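Local coordinates for protein SPT6 (Antonospora locustae, PDB 2XP1) that is a transcription elongation factor whose tandem SH2 domains enable its interaction with RNA polymerase II, probably by binding phosphorylated residues of the polymerase, at residues A[21-24]-A[25-29]; A[64-68]-A[69-73]; A[82-86]-A[87-91]; A[92-95]-A[96-100]. All coordinates share one frame; numbering follows the deposited sequence.

Interaction 1: residues A[21-24]-A[25-29]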
loop_
_atom_site.group_PDB
_atom_site.type_symbol
_atom_site.label_atom_id
_atom_site.label_comp_id
_atom_site.label_asym_id
_atom_site.label_seq_id
_atom_site.Cartn_x
_atom_site.Cartn_y
_atom_site.Cartn_z
ATOM N N ASN A 21 6.054 -27.686 10.573
ATOM C CA ASN A 21 6.161 -26.638 11.583
ATOM C C ASN A 21 7.182 -25.626 11.091
ATOM O O ASN A 21 7.662 -25.735 9.957
ATOM C CB ASN A 21 6.590 -27.257 12.943
ATOM C CG ASN A 21 7.945 -27.935 12.878
ATOM O OD1 ASN A 21 8.790 -27.595 12.038
ATOM N ND2 ASN A 21 8.168 -28.902 13.771
ATOM N N VAL A 22 7.547 -24.658 11.932
ATOM C CA VAL A 22 8.605 -23.692 11.582
ATOM C C VAL A 22 9.928 -24.377 11.137
ATOM O O VAL A 22 10.349 -24.191 9.991
ATOM C CB VAL A 22 8.874 -22.640 12.718
ATOM C CG1 VAL A 22 10.147 -21.816 12.413
ATOM C CG2 VAL A 22 7.662 -21.712 12.924
ATOM N N THR A 23 10.555 -25.185 12.004
ATOM C CA THR A 23 11.869 -25.781 11.670
ATOM C C THR A 23 11.846 -26.617 10.394
ATOM O O THR A 23 12.708 -26.449 9.526
ATOM C CB THR A 23 12.530 -26.565 12.861
ATOM O OG1 THR A 23 13.207 -25.633 13.702
ATOM C CG2 THR A 23 13.580 -27.561 12.377
ATOM N N GLU A 24 10.838 -27.469 10.262
ATOM C CA GLU A 24 10.702 -28.320 9.085
ATOM C C GLU A 24 10.558 -27.508 7.793
ATOM O O GLU A 24 11.144 -27.884 6.759
ATOM C CB GLU A 24 9.544 -29.315 9.251
ATOM C CG GLU A 24 9.846 -30.401 10.281
ATOM C CD GLU A 24 8.589 -31.014 10.929
ATOM O OE1 GLU A 24 7.461 -30.526 10.679
ATOM O OE2 GLU A 24 8.746 -31.980 11.720
ATOM N N SER A 25 9.828 -26.387 7.864
ATOM C CA SER A 25 9.634 -25.490 6.702
ATOM C C SER A 25 10.934 -24.883 6.248
ATOM O O SER A 25 11.256 -24.892 5.069
ATOM C CB SER A 25 8.716 -24.351 7.074
ATOM O OG SER A 25 7.487 -24.916 7.450
ATOM N N GLU A 26 11.671 -24.348 7.213
ATOM C CA GLU A 26 12.906 -23.679 6.936
ATOM C C GLU A 26 13.902 -24.729 6.490
ATOM O O GLU A 26 14.570 -24.550 5.486
ATOM C CB GLU A 26 13.377 -22.920 8.163
ATOM C CG GLU A 26 12.370 -21.869 8.607
ATOM C CD GLU A 26 12.951 -20.868 9.586
ATOM O OE1 GLU A 26 14.036 -21.160 10.145
ATOM O OE2 GLU A 26 12.314 -19.793 9.806
ATOM N N ASN A 27 13.952 -25.851 7.192
ATOM C CA ASN A 27 14.771 -26.990 6.734
ATOM C C ASN A 27 14.504 -27.359 5.300
ATOM O O ASN A 27 15.433 -27.433 4.485
ATOM C CB ASN A 27 14.565 -28.224 7.592
ATOM C CG ASN A 27 15.757 -28.521 8.424
ATOM O OD1 ASN A 27 16.688 -27.720 8.476
ATOM N ND2 ASN A 27 15.765 -29.676 9.069
ATOM N N TYR A 28 13.227 -27.596 5.006
ATOM C CA TYR A 28 12.834 -28.015 3.694
ATOM C C TYR A 28 13.210 -26.951 2.688
ATOM O O TYR A 28 13.699 -27.275 1.610
ATOM C CB TYR A 28 11.344 -28.275 3.652
ATOM C CG TYR A 28 10.820 -28.504 2.260
ATOM C CD1 TYR A 28 10.879 -29.781 1.656
ATOM C CD2 TYR A 28 10.266 -27.456 1.539
ATOM C CE1 TYR A 28 10.384 -29.986 0.362
ATOM C CE2 TYR A 28 9.773 -27.641 0.255
ATOM C CZ TYR A 28 9.825 -28.910 -0.325
ATOM O OH TYR A 28 9.329 -29.054 -1.591
ATOM N N LEU A 29 12.990 -25.688 3.034
ATOM C CA LEU A 29 13.348 -24.613 2.136
ATOM C C LEU A 29 14.871 -24.447 2.012
ATOM O O LEU A 29 15.357 -24.028 0.960
ATOM C CB LEU A 29 12.674 -23.288 2.542
ATOM C CG LEU A 29 11.135 -23.169 2.475
ATOM C CD1 LEU A 29 10.607 -21.830 2.972
ATOM C CD2 LEU A 29 10.592 -23.404 1.070
#
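Asn21 and Ser25 meet at the first turn of helix 22-31, the helix between strands 17-18 and 36-40 of this SH2 fold, where Asn21 and Glu24 form a capping box. OD1 of Asn21, the N-cap, accepts from Glu24 N at 2.7 Å in an almost straight bond (171°). In return Glu24 OE1 takes the amide hydrogen of Asn21 N at 3.2 Å, on the anti side of its carboxylate and well out of the plane. The tight part of the contact is the buried Ser25: with OG beside its own backbone N (chi1 -61°), the hydroxyl donates back to Asn21 O at 2.6 Å, while Ser25 N reaches the same oxygen from the opposite face of the carbonyl plane, so two donors grip it. Ser25 also touches Arg39 of strand 36-40. Thr23 and Asn27 lie on the solvent side, joined by the bond from Asn27 N to Thr23 O at 2.7 Å; Thr23 CG2 stays 4.5 Å from Asn27 ND2. Val22 and Glu26 run side by side one turn apart; the Val22 side chain lies about 5 Å from a sulfate ion, probably from the crystallisation liquor. Glu26 OE2 bonds His60 NE2 outside the helix and lies 3.9 Å from Val22 CG1.

Interaction 2: residues A[64-68]-A[69-73]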
loop_
_atom_site.group_PDB
_atom_site.type_symbol
_atom_site.label_atom_id
_atom_site.label_comp_id
_atom_site.label_asym_id
_atom_site.label_seq_id
_atom_site.Cartn_x
_atom_site.Cartn_y
_atom_site.Cartn_z
ATOM N N GLU A 64 -5.061 -15.991 7.014
ATOM C CA GLU A 64 -6.291 -16.405 7.667
ATOM C C GLU A 64 -7.332 -16.928 6.692
ATOM O O GLU A 64 -7.505 -16.388 5.594
ATOM C CB GLU A 64 -6.868 -15.277 8.523
ATOM C CG GLU A 64 -5.965 -14.928 9.692
ATOM C CD GLU A 64 -6.747 -14.392 10.870
ATOM O OE1 GLU A 64 -7.632 -15.141 11.337
ATOM O OE2 GLU A 64 -6.490 -13.232 11.322
ATOM N N GLU A 65 -8.000 -18.010 7.091
ATOM C CA GLU A 65 -9.082 -18.579 6.304
ATOM C C GLU A 65 -10.390 -18.217 6.940
ATOM O O GLU A 65 -10.622 -18.526 8.112
ATOM C CB GLU A 65 -8.977 -20.094 6.231
ATOM C CG GLU A 65 -10.099 -20.731 5.435
ATOM C CD GLU A 65 -9.882 -22.220 5.213
ATOM O OE1 GLU A 65 -10.564 -23.029 5.893
ATOM O OE2 GLU A 65 -9.000 -22.573 4.373
ATOM N N HIS A 66 -11.236 -17.568 6.146
ATOM C CA HIS A 66 -12.576 -17.195 6.540
ATOM C C HIS A 66 -13.490 -17.954 5.618
ATOM O O HIS A 66 -13.009 -18.741 4.810
ATOM C CB HIS A 66 -12.775 -15.672 6.429
ATOM C CG HIS A 66 -11.811 -14.887 7.263
ATOM N ND1 HIS A 66 -11.120 -13.798 6.781
ATOM C CD2 HIS A 66 -11.386 -15.067 8.537
ATOM C CE1 HIS A 66 -10.331 -13.324 7.730
ATOM N NE2 HIS A 66 -10.469 -14.080 8.804
ATOM N N SER A 67 -14.794 -17.718 5.720
ATOM C CA SER A 67 -15.762 -18.565 5.027
ATOM C C SER A 67 -15.596 -18.729 3.506
ATOM O O SER A 67 -15.807 -19.843 2.983
ATOM C CB SER A 67 -17.194 -18.161 5.358
ATOM O OG SER A 67 -18.066 -19.125 4.805
ATOM N N GLU A 68 -15.259 -17.656 2.788
ATOM C CA GLU A 68 -14.907 -17.815 1.374
ATOM C C GLU A 68 -13.535 -17.247 1.052
ATOM O O GLU A 68 -12.734 -17.882 0.337
ATOM C CB GLU A 68 -15.952 -17.194 0.464
ATOM C CG GLU A 68 -17.075 -18.131 0.068
ATOM C CD GLU A 68 -18.191 -17.388 -0.644
ATOM O OE1 GLU A 68 -17.985 -16.182 -0.950
ATOM O OE2 GLU A 68 -19.260 -18.008 -0.902
ATOM N N HIS A 69 -13.251 -16.075 1.608
ATOM C CA HIS A 69 -11.969 -15.417 1.384
ATOM C C HIS A 69 -10.872 -15.767 2.394
ATOM O O HIS A 69 -11.109 -16.370 3.426
ATOM C CB HIS A 69 -12.180 -13.912 1.319
ATOM C CG HIS A 69 -13.198 -13.498 0.295
ATOM N ND1 HIS A 69 -14.557 -13.639 0.490
ATOM C CD2 HIS A 69 -13.055 -12.923 -0.928
ATOM C CE1 HIS A 69 -15.206 -13.172 -0.565
ATOM N NE2 HIS A 69 -14.317 -12.728 -1.439
ATOM N N TYR A 70 -9.653 -15.396 2.042
ATOM C CA TYR A 70 -8.518 -15.434 2.932
ATOM C C TYR A 70 -8.092 -13.978 3.196
ATOM O O TYR A 70 -8.461 -13.081 2.438
ATOM C CB TYR A 70 -7.376 -16.263 2.286
ATOM C CG TYR A 70 -7.729 -17.744 2.091
ATOM C CD1 TYR A 70 -8.530 -18.164 1.020
ATOM C CD2 TYR A 70 -7.306 -18.700 2.997
ATOM C CE1 TYR A 70 -8.879 -19.505 0.863
ATOM C CE2 TYR A 70 -7.653 -20.037 2.850
ATOM C CZ TYR A 70 -8.424 -20.429 1.778
ATOM O OH TYR A 70 -8.773 -21.752 1.652
ATOM N N THR A 71 -7.335 -13.752 4.273
ATOM C CA THR A 71 -6.637 -12.490 4.467
ATOM C C THR A 71 -5.186 -12.751 4.744
ATOM O O THR A 71 -4.835 -13.735 5.398
ATOM C CB THR A 71 -7.182 -11.662 5.632
ATOM O OG1 THR A 71 -7.116 -12.449 6.826
ATOM C CG2 THR A 71 -8.575 -11.254 5.352
ATOM N N CYS A 72 -4.348 -11.863 4.225
ATOM C CA CYS A 72 -2.899 -11.920 4.444
ATOM C C CYS A 72 -2.380 -10.491 4.410
ATOM O O CYS A 72 -2.731 -9.718 3.507
ATOM C CB CYS A 72 -2.196 -12.719 3.350
ATOM S SG CYS A 72 -0.443 -13.044 3.759
ATOM N N SER A 73 -1.550 -10.136 5.390
ATOM C CA SER A 73 -1.076 -8.735 5.578
ATOM C C SER A 73 -2.117 -7.632 5.345
ATOM O O SER A 73 -1.902 -6.685 4.569
ATOM C CB SER A 73 0.187 -8.525 4.788
ATOM O OG SER A 73 1.117 -9.542 5.209
#
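Glu65 and Tyr70 face each other as an antiparallel non-hydrogen-bonded pair where strand 57-65 turns back into strand 70-72. The Glu65 chain leaves with CG anti to its backbone N (chi1 179°) and runs alongside the phenol, pointing the same way. Its CB lies 3.6 Å from Tyr70 CE2, CG stays equally close to that carbon, and CD reaches toward the hydroxyl. At the tip OE2 comes within 2.9 Å of Tyr70 OH. The carboxylate stands 80° from the ring plane, and its other oxygen, OE1, accepts from Arg10 N, so the acid also links the hairpin to the N-terminal segment.

Glu64 and Thr71 form the adjoining hydrogen-bonded pair: Glu64 N donates to Thr71 O at 2.8 Å, and Thr71 N returns the bond to Glu64 O. On this face Thr71 OG1 packs 3.3 Å from Glu64 CB. From the turn, the His66 side chain crosses that of Thr71 at about a right angle, bringing His66 CE1 to 3.5 Å from Thr71 OG1. His66 N is bonded to His69 O at 3.0 Å. The rings of His66 and His69 stack on His69 and His66 of the second subunit, respectively. The arrangement is a beta hairpin toward the outer end of the first SH2 sheet, where it meets the second subunit of the assembly.

Interaction 3: residues A[82-86]-A[87-91]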
loop_
_atom_site.group_PDB
_atom_site.type_symbol
_atom_site.label_atom_id
_atom_site.label_comp_id
_atom_site.label_asym_id
_atom_site.label_seq_id
_atom_site.Cartn_x
_atom_site.Cartn_y
_atom_site.Cartn_z
ATOM N N GLU A 82 -4.780 -16.614 -5.422
ATOM C CA GLU A 82 -4.717 -15.147 -5.455
ATOM C C GLU A 82 -3.677 -14.598 -4.471
ATOM O O GLU A 82 -2.982 -13.667 -4.821
ATOM C CB GLU A 82 -6.092 -14.459 -5.292
ATOM C CG GLU A 82 -6.079 -12.946 -5.688
ATOM C CD GLU A 82 -7.413 -12.206 -5.492
ATOM O OE1 GLU A 82 -8.173 -12.524 -4.570
ATOM O OE2 GLU A 82 -7.720 -11.283 -6.268
ATOM N N VAL A 83 -3.530 -15.161 -3.268
ATOM C CA VAL A 83 -2.416 -14.742 -2.355
ATOM C C VAL A 83 -1.089 -14.863 -3.105
ATOM O O VAL A 83 -0.262 -13.937 -3.112
ATOM C CB VAL A 83 -2.354 -15.591 -1.044
ATOM C CG1 VAL A 83 -1.125 -15.291 -0.231
ATOM C CG2 VAL A 83 -3.565 -15.377 -0.217
ATOM N N ILE A 84 -0.890 -15.993 -3.778
ATOM C CA ILE A 84 0.362 -16.219 -4.496
ATOM C C ILE A 84 0.642 -15.263 -5.667
ATOM O O ILE A 84 1.757 -14.707 -5.767
ATOM C CB ILE A 84 0.480 -17.683 -4.880
ATOM C CG1 ILE A 84 0.705 -18.471 -3.590
ATOM C CG2 ILE A 84 1.693 -17.907 -5.806
ATOM C CD1 ILE A 84 -0.109 -19.613 -3.520
ATOM N N SER A 85 -0.342 -15.054 -6.545
ATOM C CA SER A 85 -0.111 -14.164 -7.697
ATOM C C SER A 85 -0.095 -12.724 -7.268
ATOM O O SER A 85 0.821 -11.984 -7.611
ATOM C CB SER A 85 -1.108 -14.389 -8.855
ATOM O OG SER A 85 -2.448 -14.476 -8.419
ATOM N N VAL A 86 -1.074 -12.335 -6.465
ATOM C CA VAL A 86 -1.210 -10.937 -6.108
ATOM C C VAL A 86 -0.160 -10.538 -5.114
ATOM O O VAL A 86 0.285 -9.412 -5.131
ATOM C CB VAL A 86 -2.649 -10.580 -5.614
ATOM C CG1 VAL A 86 -2.677 -9.235 -4.921
ATOM C CG2 VAL A 86 -3.602 -10.557 -6.769
ATOM N N TYR A 87 0.277 -11.472 -4.278
ATOM C CA TYR A 87 1.095 -11.109 -3.130
ATOM C C TYR A 87 2.496 -11.688 -3.141
ATOM O O TYR A 87 3.473 -10.935 -3.048
ATOM C CB TYR A 87 0.332 -11.411 -1.837
ATOM C CG TYR A 87 1.012 -10.920 -0.608
ATOM C CD1 TYR A 87 1.054 -9.552 -0.312
ATOM C CD2 TYR A 87 1.614 -11.808 0.262
ATOM C CE1 TYR A 87 1.682 -9.084 0.835
ATOM C CE2 TYR A 87 2.254 -11.360 1.412
ATOM C CZ TYR A 87 2.278 -9.986 1.699
ATOM O OH TYR A 87 2.928 -9.526 2.849
ATOM N N VAL A 88 2.608 -13.007 -3.299
ATOM C CA VAL A 88 3.919 -13.701 -3.275
ATOM C C VAL A 88 4.838 -13.497 -4.523
ATOM O O VAL A 88 6.016 -13.170 -4.379
ATOM C CB VAL A 88 3.738 -15.220 -2.954
ATOM C CG1 VAL A 88 5.053 -15.919 -2.876
ATOM C CG2 VAL A 88 2.957 -15.422 -1.637
ATOM N N ARG A 89 4.327 -13.705 -5.740
ATOM C CA ARG A 89 5.177 -13.560 -6.942
ATOM C C ARG A 89 5.901 -12.202 -7.021
ATOM O O ARG A 89 7.118 -12.173 -7.269
ATOM C CB ARG A 89 4.443 -13.903 -8.258
ATOM C CG ARG A 89 4.162 -15.403 -8.393
ATOM C CD ARG A 89 3.929 -15.857 -9.846
ATOM N NE ARG A 89 2.510 -16.080 -10.183
ATOM C CZ ARG A 89 1.785 -17.165 -9.860
ATOM N NH1 ARG A 89 2.313 -18.177 -9.159
ATOM N NH2 ARG A 89 0.511 -17.237 -10.238
ATOM N N PRO A 90 5.177 -11.084 -6.774
ATOM C CA PRO A 90 5.853 -9.775 -6.849
ATOM C C PRO A 90 6.898 -9.592 -5.762
ATOM O O PRO A 90 7.899 -8.938 -6.010
ATOM C CB PRO A 90 4.713 -8.760 -6.681
ATOM C CG PRO A 90 3.434 -9.553 -6.866
ATOM C CD PRO A 90 3.751 -10.940 -6.438
ATOM N N ILE A 91 6.673 -10.166 -4.580
ATOM C CA ILE A 91 7.756 -10.276 -3.577
ATOM C C ILE A 91 8.949 -10.987 -4.186
ATOM O O ILE A 91 10.066 -10.490 -4.110
ATOM C CB ILE A 91 7.300 -10.902 -2.219
ATOM C CG1 ILE A 91 6.342 -9.938 -1.491
ATOM C CG2 ILE A 91 8.462 -11.127 -1.338
ATOM C CD1 ILE A 91 5.667 -10.502 -0.229
#
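Val83, Ile84 and Val88 meet along the inner side of helix 80-100, where the regular turn widens into a pi-type turn. Val88 points CG1 anti to its backbone N (chi1 -178°), which leaves CG2 beside that nitrogen and turned back to the preceding turn. There it packs against Val83 CG1 and Ile84 CG1, each at 4.3 Å. The wider turn appears in the bond from Arg89 N to Ile84 O, five residues back, at 2.8 Å and 167°.

Arg89 starts with CG beside its backbone N and bends at chi3 (-103°), which folds the guanidinium back along the helix. One face of the group lies over Ser85 CA, NH2 approaches Ser85 CB at 3.6 Å, and NH1 is 3.4 Å from Ile84 CG2. Pro90 lacks an amide hydrogen, and its CD instead rests 3.3 Å from Ser85 O at the kink. The ring of Tyr87 carries Ile91 CD1 over one face, 3.8 Å above its plane and offset toward the rim, while its hydroxyl bonds Ser73.

The contact is therefore chemically two-sided: Val83 and Val88 pack toward Ile63 and Leu49 of the sheet, and Ile84 toward Leu16, whereas on the exposed side the guanidinium nitrogens lie against carbons of Ile84 and Ser85, with no charge pairing across the two segments.

Interaction 4: residues A[92-95]-A[96-100]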
loop_
_atom_site.group_PDB
_atom_site.type_symbol
_atom_site.label_atom_id
_atom_site.label_comp_id
_atom_site.label_asym_id
_atom_site.label_seq_id
_atom_site.Cartn_x
_atom_site.Cartn_y
_atom_site.Cartn_z
ATOM N N LEU A 92 8.721 -12.125 -4.838
ATOM C CA LEU A 92 9.832 -12.882 -5.430
ATOM C C LEU A 92 10.527 -12.097 -6.526
ATOM O O LEU A 92 11.754 -12.164 -6.656
ATOM C CB LEU A 92 9.359 -14.227 -5.967
ATOM C CG LEU A 92 8.636 -15.102 -4.943
ATOM C CD1 LEU A 92 8.137 -16.410 -5.569
ATOM C CD2 LEU A 92 9.535 -15.388 -3.745
ATOM N N ARG A 93 9.747 -11.368 -7.322
ATOM C CA ARG A 93 10.296 -10.532 -8.384
ATOM C C ARG A 93 11.194 -9.460 -7.761
ATOM O O ARG A 93 12.317 -9.245 -8.185
ATOM C CB ARG A 93 9.173 -9.928 -9.265
ATOM C CG ARG A 93 8.625 -10.896 -10.366
ATOM C CD ARG A 93 7.326 -10.398 -11.012
ATOM N NE ARG A 93 6.699 -11.434 -11.828
ATOM C CZ ARG A 93 6.771 -11.496 -13.158
ATOM N NH1 ARG A 93 7.444 -10.576 -13.844
ATOM N NH2 ARG A 93 6.162 -12.482 -13.811
ATOM N N ASN A 94 10.685 -8.834 -6.713
ATOM C CA ASN A 94 11.478 -7.940 -5.894
ATOM C C ASN A 94 12.782 -8.554 -5.330
ATOM O O ASN A 94 13.857 -7.990 -5.517
ATOM C CB ASN A 94 10.612 -7.412 -4.765
ATOM C CG ASN A 94 10.955 -6.031 -4.407
ATOM O OD1 ASN A 94 11.732 -5.383 -5.098
ATOM N ND2 ASN A 94 10.392 -5.548 -3.312
ATOM N N LEU A 95 12.678 -9.694 -4.635
ATOM C CA LEU A 95 13.856 -10.374 -4.097
ATOM C C LEU A 95 14.873 -10.646 -5.191
ATOM O O LEU A 95 16.083 -10.477 -4.962
ATOM C CB LEU A 95 13.470 -11.705 -3.463
ATOM C CG LEU A 95 12.697 -11.659 -2.154
ATOM C CD1 LEU A 95 12.310 -13.063 -1.727
ATOM C CD2 LEU A 95 13.552 -11.011 -1.088
ATOM N N LYS A 96 14.405 -11.085 -6.372
ATOM C CA LYS A 96 15.343 -11.369 -7.476
ATOM C C LYS A 96 16.202 -10.147 -7.843
ATOM O O LYS A 96 17.422 -10.268 -7.978
ATOM C CB LYS A 96 14.656 -11.988 -8.730
ATOM C CG LYS A 96 15.544 -12.018 -10.016
ATOM C CD LYS A 96 14.898 -12.754 -11.213
ATOM C CE LYS A 96 15.606 -12.388 -12.523
ATOM N NZ LYS A 96 16.543 -13.444 -13.041
ATOM N N SER A 97 15.553 -8.984 -7.982
ATOM C CA SER A 97 16.237 -7.721 -8.368
ATOM C C SER A 97 17.233 -7.335 -7.318
ATOM O O SER A 97 18.360 -6.977 -7.628
ATOM C CB SER A 97 15.236 -6.560 -8.510
ATOM O OG SER A 97 14.233 -6.851 -9.478
ATOM N N ILE A 98 16.790 -7.420 -6.066
ATOM C CA ILE A 98 17.573 -7.015 -4.921
ATOM C C ILE A 98 18.907 -7.745 -4.989
ATOM O O ILE A 98 19.958 -7.105 -4.950
ATOM C CB ILE A 98 16.810 -7.295 -3.592
ATOM C CG1 ILE A 98 15.751 -6.212 -3.349
ATOM C CG2 ILE A 98 17.747 -7.436 -2.413
ATOM C CD1 ILE A 98 14.666 -6.586 -2.287
ATOM N N LYS A 99 18.869 -9.066 -5.133
ATOM C CA LYS A 99 20.104 -9.867 -5.070
ATOM C C LYS A 99 20.928 -9.784 -6.329
ATOM O O LYS A 99 22.098 -10.176 -6.343
ATOM C CB LYS A 99 19.802 -11.323 -4.736
ATOM C CG LYS A 99 18.951 -11.471 -3.492
ATOM C CD LYS A 99 19.116 -12.851 -2.951
ATOM C CE LYS A 99 17.781 -13.440 -2.550
ATOM N NZ LYS A 99 18.044 -14.890 -2.281
ATOM N N ALA A 100 20.316 -9.276 -7.389
ATOM C CA ALA A 100 21.050 -8.992 -8.624
ATOM C C ALA A 100 21.876 -7.715 -8.484
ATOM O O ALA A 100 22.917 -7.560 -9.134
ATOM C CB ALA A 100 20.102 -8.892 -9.829
#
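Ser97 and Arg93 are joined twice on the exposed side of helix 80-100: Ser97 N donates to Arg93 O at 3.3 Å, and the serine hydroxyl adds a weak bond to the same oxygen. OG gets there because it sits beside its own backbone N (chi1 -58°), folded back toward the preceding turn. Around this pair the bonding is regularly alpha-helical. Lys96 N reaches Leu92 O at 2.9 Å, Ile98 N meets Asn94 O at 3.0 Å nearly head-on to the carbonyl, and Lys99 N bonds Leu95 O at 3.1 Å.

Side-chain carbons lie over these carbonyls. Ile98 places CG1 3.4 Å from Asn94 O, with CD1 close behind, and Lys99 lays its CG 3.4 Å from Leu95 O before its chain bends at chi3.

The next shell fixes the polar ends. Asn94 ND2 donates to Ser154 O, which ties the buried amide to the loop after strand 146-153, and Lys99 NZ is held by Phe53 O. Leu95 is buried against Phe53, Phe129 and Val153, whereas Lys96 extends outward into an exposed position.

This end of the long helix thus lies against the second sheet of the chain: Leu95 and Ile98 pack on strands 124-129 and 146-153, Asn94 and Ile98 also touch Leu157 of strand 157-159, and Tyr104 in the following loop touches Ile98 and Lys99.

How the interactions relate
From the N terminus the four contacts follow in series, and none nests within or crosses another. Interaction 1 caps the helix between strands 17-18 and 36-40; interaction 2 closes the short hairpin turn between strands 57-65 and 70-72, the centres of interactions 1 and 2 being about 23 Å apart. Interactions 3 and 4 close no loop: they are consecutive portions of helix 80-100, about 14 Å apart between centres. Interactions 2 and 3 touch, through a probable hydrogen bond of 3.0 Å between Ser73 OG and Tyr87 OH and through packing of Cys72 SG on Tyr87 CE2. The helix thus runs from the first sheet at 82-91 to the second at 92-100, bridging both halves of the tandem.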